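Local coordinates for protein triacylglycerol lipase (Clostridium botulinum, PDB 5AH1) that hydrolyses the ester bonds of triacylglycerols and of synthetic polyesters, as a zinc-binding lipase of the alpha/beta-hydrolase fold, at residues 188-192 / 221-226; 263-269 / 284-288; 323-329 / 410-414; 333-337 / 347-352; 351-356 / 423-428. All blocks are in the same frame, centred on the assembly; numbering follows the deposited sequence.

Contact 1: 188-192 / 221-226; sequences IRTLT and IHSVST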
# COMPACT_ATOMS: atom_id res chain seq x y z
N ILE A 188 -4.82 -5.07 1.92
CA ILE A 188 -5.53 -6.13 1.18
C ILE A 188 -5.33 -7.50 1.83
O ILE A 188 -6.24 -8.33 1.81
CB ILE A 188 -5.19 -6.16 -0.35
CG1 ILE A 188 -3.71 -6.44 -0.61
CG2 ILE A 188 -5.62 -4.84 -0.97
CD1 ILE A 188 -3.38 -6.64 -2.08
N ARG A 189 -4.18 -7.73 2.46
CA ARG A 189 -4.00 -8.95 3.24
C ARG A 189 -5.02 -9.00 4.36
O ARG A 189 -5.60 -10.02 4.66
CB ARG A 189 -2.59 -9.04 3.82
CG ARG A 189 -1.47 -9.38 2.82
CD ARG A 189 -0.09 -9.19 3.44
NE ARG A 189 -0.01 -9.86 4.74
CZ ARG A 189 0.63 -9.38 5.80
NH1 ARG A 189 1.40 -8.31 5.69
NH2 ARG A 189 0.53 -10.02 6.95
N THR A 190 -5.20 -7.85 5.01
CA THR A 190 -6.08 -7.71 6.18
C THR A 190 -7.55 -7.92 5.78
O THR A 190 -8.29 -8.64 6.44
CB THR A 190 -5.90 -6.33 6.85
OG1 THR A 190 -4.53 -6.18 7.23
CG2 THR A 190 -6.77 -6.16 8.09
N LEU A 191 -7.96 -7.31 4.67
CA LEU A 191 -9.32 -7.53 4.18
C LEU A 191 -9.54 -9.01 3.88
O LEU A 191 -10.59 -9.57 4.23
CB LEU A 191 -9.58 -6.71 2.92
CG LEU A 191 -10.96 -6.94 2.31
CD1 LEU A 191 -12.04 -6.32 3.14
CD2 LEU A 191 -11.06 -6.41 0.88
N THR A 192 -8.58 -9.66 3.25
CA THR A 192 -8.73 -11.06 2.87
C THR A 192 -8.86 -11.95 4.13
O THR A 192 -9.69 -12.85 4.19
CB THR A 192 -7.57 -11.51 1.97
OG1 THR A 192 -7.56 -10.69 0.78
CG2 THR A 192 -7.72 -12.96 1.58
N ILE A 221 -11.85 -13.37 -2.78
CA ILE A 221 -10.55 -12.90 -3.24
C ILE A 221 -9.78 -14.06 -3.88
O ILE A 221 -9.50 -15.05 -3.23
CB ILE A 221 -9.72 -12.33 -2.08
CG1 ILE A 221 -10.55 -11.32 -1.26
CG2 ILE A 221 -8.46 -11.74 -2.63
CD1 ILE A 221 -11.11 -10.17 -2.05
N HIS A 222 -9.49 -13.95 -5.17
CA HIS A 222 -8.74 -15.00 -5.85
C HIS A 222 -7.23 -14.85 -5.67
O HIS A 222 -6.51 -15.84 -5.55
CB HIS A 222 -9.09 -15.04 -7.34
CG HIS A 222 -8.71 -16.31 -8.00
ND1 HIS A 222 -8.98 -17.55 -7.46
CD2 HIS A 222 -8.09 -16.54 -9.18
CE1 HIS A 222 -8.55 -18.49 -8.28
NE2 HIS A 222 -7.99 -17.90 -9.32
N SER A 223 -6.75 -13.61 -5.69
CA SER A 223 -5.35 -13.34 -5.48
C SER A 223 -5.14 -12.03 -4.77
O SER A 223 -5.95 -11.11 -4.86
CB SER A 223 -4.60 -13.32 -6.82
OG SER A 223 -4.90 -12.18 -7.58
N VAL A 224 -4.01 -11.98 -4.08
CA VAL A 224 -3.50 -10.81 -3.38
C VAL A 224 -2.08 -10.57 -3.89
O VAL A 224 -1.23 -11.45 -3.80
CB VAL A 224 -3.46 -11.08 -1.86
CG1 VAL A 224 -2.56 -10.08 -1.12
CG2 VAL A 224 -4.87 -11.06 -1.31
N SER A 225 -1.85 -9.39 -4.46
CA SER A 225 -0.53 -9.00 -4.95
C SER A 225 -0.07 -7.77 -4.20
O SER A 225 -0.76 -6.74 -4.22
CB SER A 225 -0.58 -8.68 -6.44
OG SER A 225 -0.88 -9.82 -7.22
N THR A 226 1.08 -7.88 -3.54
CA THR A 226 1.70 -6.74 -2.86
C THR A 226 2.87 -6.24 -3.69
O THR A 226 3.61 -7.03 -4.28
CB THR A 226 2.12 -7.06 -1.40
OG1 THR A 226 3.28 -7.91 -1.37
CG2 THR A 226 1.00 -7.72 -0.64

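Contact 2: 263-269 / 284-288; sequences FSSIYDL and QRDYI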
# COMPACT_ATOMS: atom_id res chain seq x y z
N PHE A 263 -1.47 23.39 -0.37
CA PHE A 263 -2.38 23.95 0.61
C PHE A 263 -3.69 24.42 -0.01
O PHE A 263 -4.33 25.36 0.46
CB PHE A 263 -1.69 25.07 1.37
CG PHE A 263 -0.52 24.59 2.17
CD1 PHE A 263 -0.70 23.84 3.31
CD2 PHE A 263 0.78 24.85 1.75
CE1 PHE A 263 0.37 23.38 4.03
CE2 PHE A 263 1.85 24.39 2.48
CZ PHE A 263 1.64 23.65 3.62
N SER A 264 -4.10 23.73 -1.08
CA SER A 264 -5.42 23.94 -1.66
C SER A 264 -6.28 22.72 -1.38
O SER A 264 -5.77 21.64 -1.06
CB SER A 264 -5.33 24.21 -3.16
OG SER A 264 -4.95 23.06 -3.86
N SER A 265 -7.59 22.88 -1.50
CA SER A 265 -8.53 21.84 -1.14
C SER A 265 -8.67 20.81 -2.24
O SER A 265 -9.70 20.74 -2.91
CB SER A 265 -9.90 22.44 -0.82
OG SER A 265 -9.77 23.39 0.21
N ILE A 266 -7.64 20.00 -2.43
CA ILE A 266 -7.63 19.00 -3.49
C ILE A 266 -7.30 17.61 -2.95
O ILE A 266 -7.03 16.69 -3.71
CB ILE A 266 -6.67 19.42 -4.64
CG1 ILE A 266 -5.22 19.48 -4.18
CG2 ILE A 266 -7.13 20.75 -5.23
CD1 ILE A 266 -4.21 19.79 -5.29
N TYR A 267 -7.33 17.46 -1.62
CA TYR A 267 -7.20 16.15 -1.00
C TYR A 267 -7.79 16.18 0.41
O TYR A 267 -7.88 17.22 1.04
CB TYR A 267 -5.75 15.66 -0.98
CG TYR A 267 -4.79 16.56 -0.25
CD1 TYR A 267 -4.23 17.66 -0.89
CD2 TYR A 267 -4.47 16.34 1.07
CE1 TYR A 267 -3.36 18.50 -0.23
CE2 TYR A 267 -3.61 17.16 1.74
CZ TYR A 267 -3.06 18.25 1.10
OH TYR A 267 -2.21 19.06 1.80
N ASP A 268 -8.20 15.00 0.88
CA ASP A 268 -8.94 14.82 2.13
C ASP A 268 -8.22 13.70 2.87
O ASP A 268 -7.94 12.65 2.29
CB ASP A 268 -10.38 14.45 1.75
CG ASP A 268 -11.29 14.14 2.94
OD1 ASP A 268 -10.86 14.08 4.11
OD2 ASP A 268 -12.51 13.95 2.67
N LEU A 269 -7.86 13.93 4.13
CA LEU A 269 -7.15 12.92 4.92
C LEU A 269 -8.08 11.86 5.51
O LEU A 269 -7.62 10.85 6.03
CB LEU A 269 -6.33 13.56 6.03
CG LEU A 269 -5.27 14.54 5.54
CD1 LEU A 269 -4.65 15.27 6.72
CD2 LEU A 269 -4.21 13.85 4.70
N GLN A 284 -7.55 24.78 3.95
CA GLN A 284 -6.75 23.57 3.87
C GLN A 284 -5.51 23.67 4.74
O GLN A 284 -5.15 22.71 5.42
CB GLN A 284 -6.38 23.25 2.42
CG GLN A 284 -5.69 21.90 2.22
CD GLN A 284 -6.66 20.72 2.20
OE1 GLN A 284 -7.85 20.87 2.45
NE2 GLN A 284 -6.15 19.55 1.88
N ARG A 285 -4.85 24.83 4.75
CA ARG A 285 -3.65 24.98 5.55
C ARG A 285 -3.94 24.81 7.04
O ARG A 285 -3.17 24.18 7.76
CB ARG A 285 -3.00 26.34 5.29
CG ARG A 285 -1.75 26.59 6.14
CD ARG A 285 -2.09 27.38 7.40
NE ARG A 285 -1.01 27.35 8.38
CZ ARG A 285 0.01 28.20 8.41
NH1 ARG A 285 0.12 29.16 7.50
NH2 ARG A 285 0.94 28.08 9.35
N ASP A 286 -5.03 25.41 7.53
CA ASP A 286 -5.35 25.30 8.94
C ASP A 286 -5.74 23.87 9.31
O ASP A 286 -5.38 23.37 10.38
CB ASP A 286 -6.45 26.29 9.31
CG ASP A 286 -5.94 27.72 9.43
OD1 ASP A 286 -4.71 27.93 9.45
OD2 ASP A 286 -6.77 28.64 9.56
N TYR A 287 -6.41 23.19 8.39
CA TYR A 287 -6.81 21.79 8.57
C TYR A 287 -5.59 20.89 8.67
O TYR A 287 -5.50 20.07 9.58
CB TYR A 287 -7.71 21.42 7.40
CG TYR A 287 -7.94 19.96 7.09
CD1 TYR A 287 -8.50 19.09 8.02
CD2 TYR A 287 -7.65 19.45 5.83
CE1 TYR A 287 -8.73 17.74 7.70
CE2 TYR A 287 -7.88 18.12 5.51
CZ TYR A 287 -8.42 17.26 6.44
OH TYR A 287 -8.65 15.94 6.10
N ILE A 288 -4.63 21.08 7.77
CA ILE A 288 -3.40 20.29 7.81
C ILE A 288 -2.61 20.52 9.10
O ILE A 288 -2.12 19.57 9.72
CB ILE A 288 -2.52 20.57 6.56
CG1 ILE A 288 -3.22 20.09 5.27
CG2 ILE A 288 -1.14 19.92 6.70
CD1 ILE A 288 -3.76 18.68 5.29
O HOH W 1 -5.24 26.80 2.53
O HOH W 2 -10.11 19.02 2.09

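Contact 3: 323-329 / 410-414; sequences QPDVYYF and VKIGQ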
# COMPACT_ATOMS: atom_id res chain seq x y z
N GLN A 323 -4.33 -17.08 3.32
CA GLN A 323 -5.43 -18.04 3.29
C GLN A 323 -5.15 -19.14 2.27
O GLN A 323 -4.54 -18.89 1.23
CB GLN A 323 -6.72 -17.28 2.96
CG GLN A 323 -7.11 -16.28 4.05
CD GLN A 323 -7.46 -16.97 5.36
OE1 GLN A 323 -8.15 -18.00 5.37
NE2 GLN A 323 -7.00 -16.43 6.47
N PRO A 324 -5.61 -20.36 2.56
CA PRO A 324 -5.16 -21.52 1.76
C PRO A 324 -5.73 -21.57 0.35
O PRO A 324 -5.19 -22.28 -0.50
CB PRO A 324 -5.65 -22.71 2.59
CG PRO A 324 -6.74 -22.18 3.44
CD PRO A 324 -6.33 -20.79 3.77
N ASP A 325 -6.80 -20.82 0.12
CA ASP A 325 -7.49 -20.80 -1.17
C ASP A 325 -7.25 -19.52 -1.98
O ASP A 325 -7.98 -19.25 -2.92
CB ASP A 325 -8.99 -21.02 -0.94
CG ASP A 325 -9.63 -19.99 -0.01
OD1 ASP A 325 -8.95 -19.31 0.81
OD2 ASP A 325 -10.87 -19.86 -0.09
N VAL A 326 -6.22 -18.76 -1.61
CA VAL A 326 -5.89 -17.51 -2.28
C VAL A 326 -4.44 -17.57 -2.76
O VAL A 326 -3.55 -18.06 -2.05
CB VAL A 326 -6.07 -16.32 -1.27
CG1 VAL A 326 -5.67 -14.99 -1.89
CG2 VAL A 326 -7.49 -16.28 -0.74
N TYR A 327 -4.20 -17.05 -3.96
CA TYR A 327 -2.83 -16.90 -4.46
C TYR A 327 -2.23 -15.60 -3.94
O TYR A 327 -2.87 -14.57 -4.01
CB TYR A 327 -2.83 -16.86 -6.00
CG TYR A 327 -3.24 -18.14 -6.67
CD1 TYR A 327 -2.32 -19.14 -6.90
CD2 TYR A 327 -4.55 -18.33 -7.10
CE1 TYR A 327 -2.70 -20.31 -7.55
CE2 TYR A 327 -4.93 -19.49 -7.72
CZ TYR A 327 -4.01 -20.47 -7.94
OH TYR A 327 -4.41 -21.63 -8.57
N TYR A 328 -0.99 -15.65 -3.48
CA TYR A 328 -0.29 -14.46 -2.99
C TYR A 328 0.97 -14.24 -3.81
O TYR A 328 1.76 -15.16 -4.03
CB TYR A 328 0.05 -14.58 -1.49
CG TYR A 328 -1.16 -14.58 -0.60
CD1 TYR A 328 -1.87 -15.73 -0.34
CD2 TYR A 328 -1.58 -13.42 0.04
CE1 TYR A 328 -3.00 -15.74 0.45
CE2 TYR A 328 -2.70 -13.41 0.84
CZ TYR A 328 -3.39 -14.57 1.07
OH TYR A 328 -4.52 -14.62 1.85
N PHE A 329 1.12 -13.01 -4.29
CA PHE A 329 2.29 -12.58 -5.04
C PHE A 329 2.90 -11.39 -4.36
O PHE A 329 2.18 -10.49 -3.97
CB PHE A 329 1.90 -12.21 -6.47
CG PHE A 329 1.30 -13.35 -7.23
CD1 PHE A 329 2.12 -14.28 -7.88
CD2 PHE A 329 -0.07 -13.54 -7.25
CE1 PHE A 329 1.58 -15.35 -8.55
CE2 PHE A 329 -0.61 -14.60 -7.92
CZ PHE A 329 0.20 -15.52 -8.56
N VAL A 410 3.15 -21.49 -10.14
CA VAL A 410 2.46 -20.72 -9.11
C VAL A 410 1.92 -21.66 -8.05
O VAL A 410 1.48 -22.77 -8.36
CB VAL A 410 1.32 -19.85 -9.68
CG1 VAL A 410 1.89 -18.73 -10.53
CG2 VAL A 410 0.34 -20.68 -10.49
N LYS A 411 1.99 -21.21 -6.80
CA LYS A 411 1.52 -21.98 -5.67
C LYS A 411 0.42 -21.23 -4.93
O LYS A 411 0.60 -20.09 -4.51
CB LYS A 411 2.69 -22.23 -4.72
CG LYS A 411 3.90 -22.88 -5.38
CD LYS A 411 3.70 -24.36 -5.56
CE LYS A 411 4.06 -25.11 -4.29
NZ LYS A 411 4.02 -26.59 -4.49
N ILE A 412 -0.71 -21.88 -4.73
CA ILE A 412 -1.80 -21.28 -3.98
C ILE A 412 -1.51 -21.33 -2.47
O ILE A 412 -0.78 -22.23 -2.00
CB ILE A 412 -3.14 -22.00 -4.31
CG1 ILE A 412 -4.34 -21.08 -4.03
CG2 ILE A 412 -3.24 -23.34 -3.58
CD1 ILE A 412 -5.68 -21.62 -4.58
N GLY A 413 -2.07 -20.39 -1.72
CA GLY A 413 -1.99 -20.46 -0.27
C GLY A 413 -0.67 -20.06 0.35
O GLY A 413 -0.46 -20.24 1.55
N GLN A 414 0.22 -19.48 -0.45
CA GLN A 414 1.53 -19.07 0.03
C GLN A 414 2.03 -17.93 -0.86
O GLN A 414 1.43 -17.63 -1.90
CB GLN A 414 2.48 -20.25 0.04
CG GLN A 414 2.76 -20.88 -1.31
CD GLN A 414 3.64 -22.09 -1.14
OE1 GLN A 414 3.27 -23.04 -0.47
NE2 GLN A 414 4.83 -22.03 -1.69

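Contact 4: 333-337 / 347-352; sequences TQATK and AQIGPM. With K (potassium ion), chain C.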
# COMPACT_ATOMS: atom_id res chain seq x y z
N THR A 333 10.72 -3.73 -4.79
CA THR A 333 11.46 -2.68 -5.46
C THR A 333 12.73 -2.36 -4.69
O THR A 333 12.75 -2.42 -3.46
CB THR A 333 10.59 -1.40 -5.61
OG1 THR A 333 9.74 -1.24 -4.46
CG2 THR A 333 9.70 -1.50 -6.84
N GLN A 334 13.79 -2.00 -5.42
CA GLN A 334 15.07 -1.61 -4.83
C GLN A 334 15.67 -0.48 -5.63
O GLN A 334 15.64 -0.52 -6.86
CB GLN A 334 16.04 -2.79 -4.81
CG GLN A 334 17.42 -2.40 -4.31
CD GLN A 334 18.37 -3.55 -4.18
OE1 GLN A 334 18.00 -4.72 -4.34
NE2 GLN A 334 19.61 -3.24 -3.86
N ALA A 335 16.23 0.52 -4.95
CA ALA A 335 16.92 1.61 -5.64
C ALA A 335 18.15 2.09 -4.85
O ALA A 335 18.62 3.21 -5.05
CB ALA A 335 15.98 2.76 -5.97
N THR A 336 18.67 1.23 -3.98
CA THR A 336 19.93 1.47 -3.29
C THR A 336 21.04 0.53 -3.76
O THR A 336 20.78 -0.51 -4.39
CB THR A 336 19.79 1.30 -1.77
OG1 THR A 336 19.29 -0.00 -1.47
CG2 THR A 336 18.85 2.34 -1.18
N LYS A 337 22.27 0.91 -3.44
CA LYS A 337 23.45 0.08 -3.63
C LYS A 337 24.24 0.09 -2.34
O LYS A 337 24.07 0.97 -1.50
CB LYS A 337 24.33 0.62 -4.76
CG LYS A 337 24.78 2.06 -4.54
CD LYS A 337 25.61 2.59 -5.69
CE LYS A 337 26.00 4.04 -5.41
NZ LYS A 337 26.76 4.67 -6.54
N ALA A 347 21.42 5.65 -1.69
CA ALA A 347 20.65 5.84 -2.92
C ALA A 347 21.50 5.67 -4.17
O ALA A 347 22.63 6.17 -4.24
CB ALA A 347 20.05 7.22 -2.92
N GLN A 348 20.95 4.95 -5.16
CA GLN A 348 21.51 4.96 -6.51
C GLN A 348 21.12 6.26 -7.20
O GLN A 348 19.94 6.57 -7.34
CB GLN A 348 20.94 3.81 -7.35
CG GLN A 348 21.29 2.40 -6.90
CD GLN A 348 20.55 1.37 -7.72
OE1 GLN A 348 19.50 0.88 -7.32
NE2 GLN A 348 21.08 1.06 -8.88
N ILE A 349 22.12 7.00 -7.65
CA ILE A 349 21.90 8.24 -8.36
C ILE A 349 21.40 7.93 -9.77
O ILE A 349 22.08 7.26 -10.54
CB ILE A 349 23.19 9.08 -8.43
CG1 ILE A 349 23.79 9.24 -7.02
CG2 ILE A 349 22.92 10.44 -9.07
CD1 ILE A 349 22.83 9.83 -6.00
N GLY A 350 20.20 8.43 -10.09
CA GLY A 350 19.54 8.12 -11.34
C GLY A 350 18.21 7.47 -11.01
O GLY A 350 17.16 8.11 -11.11
N PRO A 351 18.25 6.21 -10.58
CA PRO A 351 17.00 5.51 -10.24
C PRO A 351 16.23 6.11 -9.06
O PRO A 351 15.01 6.10 -9.07
CB PRO A 351 17.49 4.09 -9.91
CG PRO A 351 18.77 3.96 -10.65
CD PRO A 351 19.40 5.30 -10.57
N MET A 352 16.93 6.60 -8.04
CA MET A 352 16.26 7.09 -6.83
C MET A 352 15.85 8.55 -6.93
O MET A 352 16.68 9.42 -7.17
CB MET A 352 17.17 6.92 -5.61
CG MET A 352 16.51 7.24 -4.28
SD MET A 352 15.37 5.98 -3.70
CE MET A 352 16.52 4.79 -3.03
K K C . 12.98 7.30 -9.63
O HOH W 3 18.43 -1.63 -7.49
O HOH W 4 24.71 5.80 -7.85
O HOH W 5 14.72 8.94 -10.10
O HOH W 6 11.83 9.44 -9.40
O HOH W 7 12.43 7.50 -12.11

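Contact 5: 351-356 / 423-428; sequences PMNPIF and NTDHMD. With K (potassium ion), chain C.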
# COMPACT_ATOMS: atom_id res chain seq x y z
N PRO A 351 18.25 6.21 -10.58
CA PRO A 351 17.00 5.51 -10.24
C PRO A 351 16.23 6.11 -9.06
O PRO A 351 15.01 6.10 -9.07
CB PRO A 351 17.49 4.09 -9.91
CG PRO A 351 18.77 3.96 -10.65
CD PRO A 351 19.40 5.30 -10.57
N MET A 352 16.93 6.60 -8.04
CA MET A 352 16.26 7.09 -6.83
C MET A 352 15.85 8.55 -6.93
O MET A 352 16.68 9.42 -7.17
CB MET A 352 17.17 6.92 -5.61
CG MET A 352 16.51 7.24 -4.28
SD MET A 352 15.37 5.98 -3.70
CE MET A 352 16.52 4.79 -3.03
N ASN A 353 14.56 8.82 -6.73
CA ASN A 353 14.07 10.18 -6.64
C ASN A 353 14.89 10.92 -5.57
O ASN A 353 15.03 10.41 -4.47
CB ASN A 353 12.61 10.14 -6.22
CG ASN A 353 11.90 11.48 -6.34
OD1 ASN A 353 12.50 12.53 -6.11
ND2 ASN A 353 10.62 11.44 -6.67
N PRO A 354 15.45 12.10 -5.90
CA PRO A 354 16.22 12.84 -4.89
C PRO A 354 15.47 13.10 -3.58
O PRO A 354 16.11 13.21 -2.53
CB PRO A 354 16.57 14.14 -5.62
CG PRO A 354 16.63 13.72 -7.07
CD PRO A 354 15.51 12.75 -7.22
N ILE A 355 14.15 13.15 -3.62
CA ILE A 355 13.34 13.33 -2.42
C ILE A 355 13.53 12.18 -1.42
O ILE A 355 13.30 12.34 -0.22
CB ILE A 355 11.81 13.49 -2.76
CG1 ILE A 355 11.02 14.02 -1.58
CG2 ILE A 355 11.17 12.17 -3.15
CD1 ILE A 355 11.38 15.39 -1.18
N PHE A 356 13.98 11.03 -1.92
CA PHE A 356 14.18 9.84 -1.09
C PHE A 356 15.66 9.64 -0.72
O PHE A 356 16.01 8.64 -0.11
CB PHE A 356 13.70 8.57 -1.81
CG PHE A 356 12.21 8.52 -2.06
CD1 PHE A 356 11.31 8.95 -1.11
CD2 PHE A 356 11.73 8.02 -3.26
CE1 PHE A 356 9.95 8.89 -1.35
CE2 PHE A 356 10.37 7.96 -3.50
CZ PHE A 356 9.48 8.41 -2.55
N ASN A 423 16.59 -1.16 -9.62
CA ASN A 423 16.73 0.18 -10.17
C ASN A 423 15.41 0.93 -10.24
O ASN A 423 15.18 1.70 -11.19
CB ASN A 423 17.36 0.12 -11.57
CG ASN A 423 18.68 -0.62 -11.58
OD1 ASN A 423 19.50 -0.45 -10.68
ND2 ASN A 423 18.88 -1.45 -12.59
N THR A 424 14.54 0.71 -9.26
CA THR A 424 13.18 1.22 -9.28
C THR A 424 12.82 1.67 -7.89
O THR A 424 12.80 0.86 -6.96
CB THR A 424 12.21 0.13 -9.75
OG1 THR A 424 12.60 -0.31 -11.06
CG2 THR A 424 10.78 0.63 -9.79
N ASP A 425 12.55 2.96 -7.71
CA ASP A 425 12.20 3.46 -6.39
C ASP A 425 10.74 3.22 -6.05
O ASP A 425 9.96 2.77 -6.88
CB ASP A 425 12.65 4.92 -6.14
CG ASP A 425 11.80 6.00 -6.81
OD1 ASP A 425 10.56 5.92 -6.87
OD2 ASP A 425 12.41 7.00 -7.24
N HIS A 426 10.40 3.55 -4.81
CA HIS A 426 9.10 3.23 -4.25
C HIS A 426 7.93 3.73 -5.08
O HIS A 426 6.92 3.04 -5.18
CB HIS A 426 9.03 3.83 -2.84
CG HIS A 426 7.90 3.29 -2.02
ND1 HIS A 426 7.89 2.00 -1.54
CD2 HIS A 426 6.76 3.86 -1.59
CE1 HIS A 426 6.79 1.80 -0.84
NE2 HIS A 426 6.08 2.92 -0.85
N MET A 427 8.06 4.93 -5.64
CA MET A 427 6.97 5.55 -6.39
C MET A 427 7.06 5.25 -7.90
O MET A 427 6.04 5.26 -8.60
CB MET A 427 6.94 7.07 -6.12
CG MET A 427 6.64 7.42 -4.67
SD MET A 427 6.10 9.12 -4.41
CE MET A 427 7.47 10.06 -5.08
N ASP A 428 8.26 4.97 -8.39
CA ASP A 428 8.46 4.69 -9.82
C ASP A 428 7.54 3.57 -10.30
O ASP A 428 7.08 3.58 -11.45
CB ASP A 428 9.89 4.23 -10.10
CG ASP A 428 10.93 5.33 -9.96
OD1 ASP A 428 10.57 6.53 -10.06
OD2 ASP A 428 12.12 4.99 -9.76
K K C . 12.98 7.30 -9.63
O HOH W 8 9.85 8.68 -7.62
O HOH W 5 14.72 8.94 -10.10
O HOH W 6 11.83 9.44 -9.40
O HOH W 7 12.43 7.50 -12.11

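Contact 1: 188-192 / 221-226
Ile188 and Val224 carry the apolar part of this contact, in which helix 183-197 packs on strand 221-227 of the central parallel sheet, with 9.2 Å between the axes of the short segments. The two side chains run alongside each other head to tail, Ile188 CD1 coming to rest 3.7 Å from Val224 CG1. Ile188 CG1 is wedged between its own backbone N and carbonyl carbon (chi1 62°), a setting that brings CD1 against the strand, 3.4 Å from Ser225 O. The aliphatic part of Arg189 lies transverse to Val224, Arg189 CG being 4.1 Å from Val224 CG1, while its guanidinium group bonds Asn317, Asn231 and the carbonyl of Val320.

The Thr192 hydroxyl is satisfied within the helix. Thr192 OG1 donates to Ile188 O over 2.9 Å and shares this acceptor with Thr192 N, the two donors arriving from opposite faces of the carbonyl plane. The same OG1 abuts Val224 CG2 at 3.4 Å and Ile221 CG1 at 3.7 Å. Helix 183-197 begins within the GxSxG sequence around Ser182, consistent with a nucleophile elbow, and Ile188 touches that turn. With its proton committed to the helix, the Thr192 hydroxyl can lie against branched aliphatic groups, and the helix is held on the buried sheet by van der Waals packing.

Contact 2: 263-269 / 284-288
Phe263 and Arg285 bring the backbones closest, 5.2 Å between their CA atoms, where the irregular segment 263-269 wraps round the first turn of helix 284-292; an inverse gamma turn centred on Ser265 bends the loop. Gln284 fills the bend. Its chain leaves with CG anti to the backbone N and folds at chi2 (80°), which sets the amide on end over the Tyr267 ring, the two planes 88° apart. Gln284 NE2 sits 3.4 Å above the ring centre and donates to Tyr267 O at 3.0 Å, the acceptor lying near the amide plane. Gln284 OE1 and Tyr267 O are also joined through a water that donates to both, and Lys278 is a further partner of OE1, so the amide's rotation is fixed.

Tyr287 reaches the far end of the loop, where its OH accepts the backbone N-H of Leu269 at 2.9 Å, near the plane of the ring, with Leu269 CB 3.3 Å from the same oxygen. Between these polar links Ile288 CD1 packs on Leu269 CD1 at 3.8 Å and against the Tyr267 ring. At the outer end, Phe263 CD1 lies 3.9 Å from Arg285 CA, and a second water bridges Phe263 O and Arg285 N.

Phe250 of helix 242-257 touches Tyr267, Leu269 and Ile288, and loop and helix 284-292 pack on it together.

Contact 3: 323-329 / 410-414
Val326 O accepts the N-H of Gly413 at 2.8 Å. This bond joins the type I turn 323-326, which leads into strand 327-331 of the central alpha/beta-hydrolase sheet, to the loop before the adjacent parallel strand 415-417. Gly413, at positive phi (77°), comes close to the turn, its CA making a C-H...O contact of 3.3 Å with Gln323 O.

Ile412 lies over one face of the Tyr327 ring in a CH-pi contact: CG1 stands 3.8 Å from the ring centroid, only 4° off the normal. Its CG1 branch is anti to the backbone N, and CD1 lies over the CE2-CZ side of the same ring and also meets Asp325 C. The phenol OH of Tyr327 is bonded to Ser451 O, while His222 meets this ring edge-to-face.

Further along, Val410 CG1, in one of two conformers, touches the edge of the Phe329 ring. Tyr328 OH holds the start of the turn, receiving the Gln323 N-H at 2.9 Å from Gln323 N and almost straight (174°).

Contact 4: 333-337 / 347-352
Gln348 OE1 stands over one face of the Ala335-Thr336 peptide, the Gln348 amide meeting it edge-on, with OE1 3.1 Å from Ala335 C; Gln348 NE2 is held by Asn423. This is the end of a two-stranded antiparallel hairpin, 336-338 with 345-347, in which Thr336 and Ala347 form a non-hydrogen-bonded pair. Just beyond that pair, Gln348 N donates to Ala335 O at 2.9 Å and 166°.

The Gln348 chain is extended beyond CG, and Gln348 CG lies 3.3 Å from Ala335 O. Met352, from the loop after strand 345-347, is bent at chi2 and chi3 (75° and 79°) in one of its two conformers, which curls its methyl back onto the hairpin: Met352 CE lies 3.6 Å from Ala335 CB and also meets Thr336 CG2.

Toward solvent, extended Lys337 is tied to Ile349 N by a water. Another water, donating to Gly350 O, is a ligand of the potassium ion, which Pro351 O binds directly at 2.4 Å.

Contact 5: 351-356 / 423-428
Asp425 OD2 joins the two loops at a potassium site, binding the ion at 2.5 Å and accepting the Asn353 N-H at 2.9 Å on its anti side. This is the tight part of the contact. Pro351 O and both oxygens of Asp428 complete the protein ligands; Pro351 O lies 3.2 Å from Asp428 OD2, a closeness the cation probably makes tolerable. Asp425 OD1 takes Met427 N-H in an Asx turn and Asp428 N-H in an Asx motif, while Asp428 OD2 in return receives Asp425 N. The torsion that sets Asp425 CG between N and carbonyl carbon (chi1 77°) turns OD2 to the ion.

Apolar packing flanks the site, the Phe356 ring perpendicular to the Asp425 carboxylate and Met427 SD, in one conformer, at the ring edge in a Met-aromatic contact. His426 is placed consistently with the histidine of a Ser-His-Asp triad, probably with Ser182 and Asp384.

The looser side is watery: three waters finish the potassium shell, and exposed Asn423 merely lies alongside Pro351, Asn423 CB to Pro351 CG 4.2 Å.

Overall arrangement
Contacts 1 and 3 meet on the central sheet, where strands 221-227 and 327-331 are neighbours; contact 1 is wholly buried and aliphatic, whereas contact 3, at the start of strand 327-331, is partly exposed and mixes aromatic packing with a backbone bond. Contacts 4 and 5 share Pro351, Met352 and the potassium ion, their centres about 6 Å apart. Contact 5 is the buried, ionic half and contact 4 the more open hairpin half; a backbone bond from Thr424 N to Gln334 O also ties them. Contact 2 stands apart, about 31 Å between centres from contact 1, joining a loop to a helix through an amide, a phenol and waters. Contact 4 is nested within the chain loop that contact 3 closes.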